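Local coordinates for Lmo0181 protein (Listeria monocytogenes serovar 1/2a, PDB 5F7V) that binds the cyclic glucan cycloalternan as the substrate-binding lipoprotein of an ABC system, probably delivering it for uptake across the cell membrane, at residues Tyr55-Leu59 against Phe72-Thr78; Thr13-Gln19 against Lys44-Ile50. All coordinates share one frame; numbering follows the deposited sequence.

How the contacts relate
Both contacts reach the same sheet, in which strand 13-19 runs parallel to strand 43-49 and to strand 71-75, and they follow one another along the chain. Contact 2 pairs 13-19 with 44-50 edge to edge through backbone bonds, with buried aromatic residues but also exposed side chains, about 22 Å between its centre and that of the chain. Contact 1, about 12 Å from that centre, is buried: helix 52-64 packs on 72-78 through aromatic and aliphatic groups and a single hydrogen bond, and it reaches the glucan. Tyr18 joins the two: its O probably accepts from Glu73 N, with Tyr55 OH also close.

Contact 1: residues Tyr55-Leu59 against Phe72-Thr78. With GLC (alpha-D-glucopyranose), chain B.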
# COMPACT_ATOMS: atom_id res chain seq x y z
N TYR A 55 12.97 4.58 0.60
CA TYR A 55 13.38 3.34 1.22
C TYR A 55 14.02 2.35 0.27
O TYR A 55 15.05 1.76 0.61
CB TYR A 55 12.12 2.71 1.86
CG TYR A 55 12.39 1.36 2.52
CD1 TYR A 55 12.87 1.28 3.83
CD2 TYR A 55 12.24 0.18 1.78
CE1 TYR A 55 13.14 0.05 4.42
CE2 TYR A 55 12.53 -1.04 2.36
CZ TYR A 55 12.97 -1.10 3.66
OH TYR A 55 13.27 -2.29 4.29
N PHE A 56 13.40 2.09 -0.88
CA PHE A 56 13.90 1.00 -1.71
C PHE A 56 15.21 1.37 -2.41
O PHE A 56 16.05 0.49 -2.55
CB PHE A 56 12.85 0.43 -2.68
CG PHE A 56 11.72 -0.26 -1.95
CD1 PHE A 56 11.91 -1.51 -1.37
CD2 PHE A 56 10.52 0.39 -1.78
CE1 PHE A 56 10.88 -2.09 -0.64
CE2 PHE A 56 9.50 -0.19 -1.06
CZ PHE A 56 9.69 -1.43 -0.51
N THR A 57 15.36 2.64 -2.78
CA THR A 57 16.61 3.09 -3.36
C THR A 57 17.73 2.95 -2.33
O THR A 57 18.82 2.49 -2.64
CB THR A 57 16.51 4.56 -3.79
OG1 THR A 57 15.35 4.73 -4.61
CG2 THR A 57 17.73 4.96 -4.59
N LYS A 58 17.44 3.37 -1.11
CA LYS A 58 18.42 3.33 -0.02
C LYS A 58 18.79 1.89 0.34
O LYS A 58 19.95 1.54 0.50
CB LYS A 58 17.94 4.15 1.19
CG LYS A 58 17.91 5.65 0.96
CD LYS A 58 19.32 6.20 0.94
CE LYS A 58 19.37 7.70 1.18
NZ LYS A 58 20.50 8.37 0.48
N LEU A 59 17.78 1.03 0.42
CA LEU A 59 17.99 -0.36 0.80
C LEU A 59 18.89 -1.06 -0.21
O LEU A 59 19.85 -1.73 0.17
CB LEU A 59 16.64 -1.04 0.95
CG LEU A 59 16.76 -2.53 1.31
CD1 LEU A 59 17.51 -2.83 2.60
CD2 LEU A 59 15.36 -3.10 1.38
N PHE A 72 14.99 -6.99 6.91
CA PHE A 72 14.48 -5.78 6.30
C PHE A 72 13.09 -5.98 5.74
O PHE A 72 12.73 -7.07 5.30
CB PHE A 72 15.44 -5.22 5.24
CG PHE A 72 15.91 -6.20 4.21
CD1 PHE A 72 15.23 -6.42 3.05
CD2 PHE A 72 17.10 -6.91 4.43
CE1 PHE A 72 15.70 -7.31 2.10
CE2 PHE A 72 17.58 -7.80 3.46
CZ PHE A 72 16.88 -7.98 2.28
N GLU A 73 12.35 -4.89 5.76
CA GLU A 73 10.97 -4.86 5.29
C GLU A 73 10.92 -4.79 3.77
O GLU A 73 11.71 -4.10 3.13
CB GLU A 73 10.27 -3.66 5.89
CG GLU A 73 8.79 -3.85 6.00
CD GLU A 73 8.10 -2.74 6.74
OE1 GLU A 73 8.60 -1.59 6.73
OE2 GLU A 73 7.02 -3.00 7.32
N LEU A 74 9.94 -5.48 3.21
CA LEU A 74 9.63 -5.43 1.75
C LEU A 74 8.15 -5.37 1.63
O LEU A 74 7.43 -5.86 2.45
CB LEU A 74 10.12 -6.65 0.99
CG LEU A 74 11.64 -6.78 0.95
CD1 LEU A 74 12.01 -8.14 0.37
CD2 LEU A 74 12.32 -5.68 0.19
N ASN A 75 7.72 -4.68 0.58
CA ASN A 75 6.31 -4.69 0.19
C ASN A 75 6.06 -5.75 -0.87
O ASN A 75 6.97 -6.31 -1.48
CB ASN A 75 5.81 -3.27 -0.18
CG ASN A 75 6.49 -2.68 -1.38
OD1 ASN A 75 7.38 -3.25 -1.94
ND2 ASN A 75 6.07 -1.49 -1.71
N TYR A 76 4.78 -6.02 -1.10
CA TYR A 76 4.36 -7.02 -2.05
C TYR A 76 4.95 -6.70 -3.41
O TYR A 76 5.49 -7.58 -4.07
CB TYR A 76 2.83 -7.00 -2.10
CG TYR A 76 2.10 -8.21 -2.68
CD1 TYR A 76 2.57 -8.95 -3.76
CD2 TYR A 76 0.88 -8.58 -2.15
CE1 TYR A 76 1.86 -10.03 -4.24
CE2 TYR A 76 0.17 -9.68 -2.60
CZ TYR A 76 0.67 -10.38 -3.68
OH TYR A 76 -0.03 -11.46 -4.16
N GLU A 77 4.88 -5.44 -3.81
CA GLU A 77 5.22 -5.15 -5.20
C GLU A 77 6.72 -5.04 -5.43
O GLU A 77 7.09 -5.07 -6.60
CB GLU A 77 4.42 -3.96 -5.72
CG GLU A 77 4.58 -2.64 -4.97
CD GLU A 77 3.67 -2.44 -3.75
OE1 GLU A 77 3.42 -3.39 -2.98
OE2 GLU A 77 3.21 -1.29 -3.53
N THR A 78 7.58 -4.95 -4.41
CA THR A 78 9.04 -4.99 -4.65
C THR A 78 9.63 -6.34 -4.35
O THR A 78 10.78 -6.62 -4.68
CB THR A 78 9.75 -3.91 -3.81
OG1 THR A 78 9.06 -2.67 -3.96
CG2 THR A 78 11.18 -3.67 -4.22
C1 GLC B . 1.67 1.13 2.23
C2 GLC B . 1.81 -0.35 2.52
C3 GLC B . 2.74 -0.99 1.50
C4 GLC B . 2.31 -0.64 0.08
C5 GLC B . 2.22 0.87 -0.09
C6 GLC B . 1.68 1.28 -1.45
O2 GLC B . 2.30 -0.51 3.85
O3 GLC B . 2.67 -2.40 1.69
O4 GLC B . 3.33 -1.12 -0.81
O5 GLC B . 1.29 1.39 0.88
O6 GLC B . 1.50 2.71 -1.34
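Phe56 lies between Thr78 and its own neighbour in the helix, Tyr55, and gives the largest share of the interface, though partly exposed. Over one ring face sits Thr78, whose CB is 4.1 Å from the centroid of the Phe56 ring in a CH-pi contact, with OG1 above the ring centre; over the opposite face lies CD2 of Tyr55. Leu74 CD2 meets the Phe56 ring edge in plane at 4.0 Å from CE1. The amide of Asn75 reaches Phe56 CZ with OD1 at 3.3 Å, its plane turned 23° from the ring. Tyr55 holds CG anti to the backbone N (chi1 178°), which carries the ring toward the strand, where OH donates to Glu73 O at 2.7 Å, in the carbonyl plane and on a lone pair. One turn on, Leu59 sets CD1 over the Phe72 ring face and CD2 3.7 Å from Phe72 CD1. This tightly packed part contrasts with the outer side of the helix, where Thr57 and Lys58 are exposed and do not touch 72-78. At the ligand end, Asn75 is the N-cap of helix 76-85. Its OD1 takes a lone-pair bond from Thr78 OG1 at 2.7 Å and a weak capping bond from Thr78 N, so the amide is fixed with ND2 facing the sugar. ND2 donates to glucose O4 at 2.9 Å, and O4 in turn donates to Glu77 OE2 at 2.7 Å, so one hydroxyl is gripped by two pocket residues. Asn283 and Glu320 also bond this glucose, and Asn180 bonds Glu77. Helix 52-64 crosses over strand 71-75, which lies between strand 13-19 and the antiparallel strand 278-287, while Tyr82 of helix 76-85 closes on Leu59, Phe72 and Leu74.

Contact 2: residues Thr13-Gln19 against Lys44-Ile50; sequences TEITYYQ and KVNVQTI
Thr13-Gln19 and Lys44-Ile50 run parallel in exact one-to-one register, Glu14 beside Lys44 through Gln19 beside Thr49, their short axes 4.6 Å apart and twisted by 26°, with seven backbone hydrogen bonds running from Thr13 O to Ile50 N. On one face Glu14, Lys44 and Gln48 are exposed, whereas Tyr18 is buried. Glu14 and Lys44 run alongside each other, with Glu14 OE1 by Lys44 CD; Lys44 NZ stays 4.3 Å from that OE1, too far for a salt bridge, though the opposite charges should still attract. In the conformers given, Asn46 ND2 donates to Glu14 OE1 at 3.2 Å, almost straight and on the anti lone pair, and Asn46 OD1 accepts from Lys44 NZ. Both Lys44 and Asn46 have a second conformer, so this link may be only partly occupied. Further along, Ile50 CG1 comes to 3.6 Å from Tyr18 CZ. The other face is apolar along Ile15, Val45, Tyr17 and Val47: Val45 offers CG2 to Ile15 and CG1 to Tyr17 CB, while Val47 CG2 sits at the edge of the Tyr17 ring. Gln19 ends this row; chi1 of 72° tucks CG in over its own backbone, and NE2 donates to Thr49 OG1 at 3.0 Å, while OE1 accepts from Ala22 N. Val45 and Val47 pack on helix 27-39, which makes the beta-alpha-beta crossover between the strands, and Tyr17 meets Phe300 edge-to-face. Repeated backbone bonds thus join the strands, while the charged and amide groups of Glu14, Lys44 and Asn46 interact where they can also meet solvent.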
# COMPACT_ATOMS: atom_id res chain seq x y z
N THR A 13 23.36 -11.33 20.74
CA THR A 13 23.37 -11.10 19.32
C THR A 13 22.66 -9.79 19.09
O THR A 13 21.58 -9.59 19.63
CB THR A 13 22.60 -12.22 18.58
OG1 THR A 13 23.22 -13.48 18.83
CG2 THR A 13 22.61 -11.97 17.09
N GLU A 14 23.23 -8.90 18.29
CA GLU A 14 22.57 -7.67 17.90
C GLU A 14 22.28 -7.74 16.40
O GLU A 14 23.20 -7.92 15.60
CB GLU A 14 23.46 -6.47 18.20
CG GLU A 14 23.91 -6.45 19.65
CD GLU A 14 24.00 -5.05 20.21
OE1 GLU A 14 23.54 -4.09 19.53
OE2 GLU A 14 24.55 -4.92 21.33
N ILE A 15 21.01 -7.60 16.05
CA ILE A 15 20.64 -7.59 14.64
C ILE A 15 20.21 -6.19 14.24
O ILE A 15 19.74 -5.39 15.05
CB ILE A 15 19.52 -8.60 14.29
CG1 ILE A 15 18.19 -8.25 14.99
CG2 ILE A 15 20.00 -10.02 14.56
CD1 ILE A 15 17.00 -9.06 14.51
N THR A 16 20.34 -5.89 12.96
CA THR A 16 19.76 -4.69 12.36
C THR A 16 18.46 -5.01 11.64
O THR A 16 18.38 -6.04 10.97
CB THR A 16 20.76 -4.03 11.41
OG1 THR A 16 21.22 -5.00 10.45
CG2 THR A 16 21.98 -3.53 12.18
N TYR A 17 17.49 -4.13 11.76
CA TYR A 17 16.19 -4.21 11.08
C TYR A 17 15.95 -2.89 10.39
O TYR A 17 15.96 -1.86 11.06
CB TYR A 17 15.06 -4.54 12.07
CG TYR A 17 13.67 -4.51 11.43
CD1 TYR A 17 13.42 -5.21 10.26
CD2 TYR A 17 12.64 -3.77 12.01
CE1 TYR A 17 12.17 -5.18 9.67
CE2 TYR A 17 11.38 -3.77 11.45
CZ TYR A 17 11.17 -4.46 10.28
OH TYR A 17 9.94 -4.43 9.64
N TYR A 18 15.81 -2.92 9.07
CA TYR A 18 15.60 -1.73 8.23
C TYR A 18 14.14 -1.76 7.83
O TYR A 18 13.63 -2.83 7.43
CB TYR A 18 16.53 -1.88 7.05
CG TYR A 18 17.04 -0.74 6.25
CD1 TYR A 18 18.23 -0.07 6.53
CD2 TYR A 18 16.36 -0.38 5.10
CE1 TYR A 18 18.69 0.95 5.73
CE2 TYR A 18 16.78 0.65 4.27
CZ TYR A 18 17.95 1.31 4.58
OH TYR A 18 18.27 2.31 3.68
N GLN A 19 13.42 -0.66 8.00
CA GLN A 19 11.97 -0.67 7.69
C GLN A 19 11.45 0.71 7.30
O GLN A 19 12.13 1.72 7.49
CB GLN A 19 11.20 -1.26 8.87
CG GLN A 19 11.13 -0.34 10.10
CD GLN A 19 9.90 0.55 10.07
OE1 GLN A 19 8.78 0.07 9.90
NE2 GLN A 19 10.11 1.84 10.28
N LYS A 44 19.19 -8.32 20.63
CA LYS A 44 18.94 -6.89 20.60
C LYS A 44 18.62 -6.55 19.16
O LYS A 44 19.29 -7.06 18.27
CB LYS A 44 20.21 -6.13 21.00
CG LYS A 44 20.00 -4.63 21.08
CD LYS A 44 21.01 -3.98 22.01
CE LYS A 44 20.80 -2.47 22.15
NZ LYS A 44 20.16 -1.88 20.97
N VAL A 45 17.63 -5.68 18.94
CA VAL A 45 17.24 -5.27 17.58
C VAL A 45 17.48 -3.77 17.43
O VAL A 45 16.91 -2.97 18.16
CB VAL A 45 15.75 -5.54 17.31
CG1 VAL A 45 15.36 -5.21 15.88
CG2 VAL A 45 15.42 -7.00 17.56
N ASN A 46 18.32 -3.40 16.46
CA ASN A 46 18.67 -2.02 16.17
C ASN A 46 17.94 -1.62 14.89
O ASN A 46 18.30 -2.08 13.80
CB ASN A 46 20.17 -1.90 15.98
CG ASN A 46 20.95 -2.36 17.19
OD1 ASN A 46 20.79 -1.82 18.27
ND2 ASN A 46 21.80 -3.35 16.99
N VAL A 47 16.93 -0.77 15.05
CA VAL A 47 16.01 -0.37 13.97
C VAL A 47 16.51 0.87 13.25
O VAL A 47 16.90 1.84 13.91
CB VAL A 47 14.60 -0.11 14.53
CG1 VAL A 47 13.61 0.34 13.46
CG2 VAL A 47 14.08 -1.37 15.23
N GLN A 48 16.51 0.83 11.92
CA GLN A 48 16.72 2.02 11.10
C GLN A 48 15.48 2.22 10.24
O GLN A 48 15.04 1.30 9.55
CB GLN A 48 17.98 1.89 10.23
CG GLN A 48 18.37 3.18 9.52
CD GLN A 48 19.64 3.10 8.68
OE1 GLN A 48 20.21 2.02 8.47
NE2 GLN A 48 20.09 4.24 8.20
N THR A 49 14.93 3.42 10.31
CA THR A 49 13.74 3.79 9.55
C THR A 49 14.10 4.75 8.44
O THR A 49 14.82 5.73 8.65
CB THR A 49 12.76 4.43 10.51
OG1 THR A 49 12.40 3.44 11.46
CG2 THR A 49 11.53 4.99 9.80
N ILE A 50 13.54 4.47 7.27
CA ILE A 50 13.66 5.34 6.09
C ILE A 50 12.27 5.61 5.57
O ILE A 50 11.46 4.68 5.49
CB ILE A 50 14.51 4.70 4.97
CG1 ILE A 50 15.81 4.10 5.54
CG2 ILE A 50 14.75 5.69 3.83
CD1 ILE A 50 16.71 5.10 6.14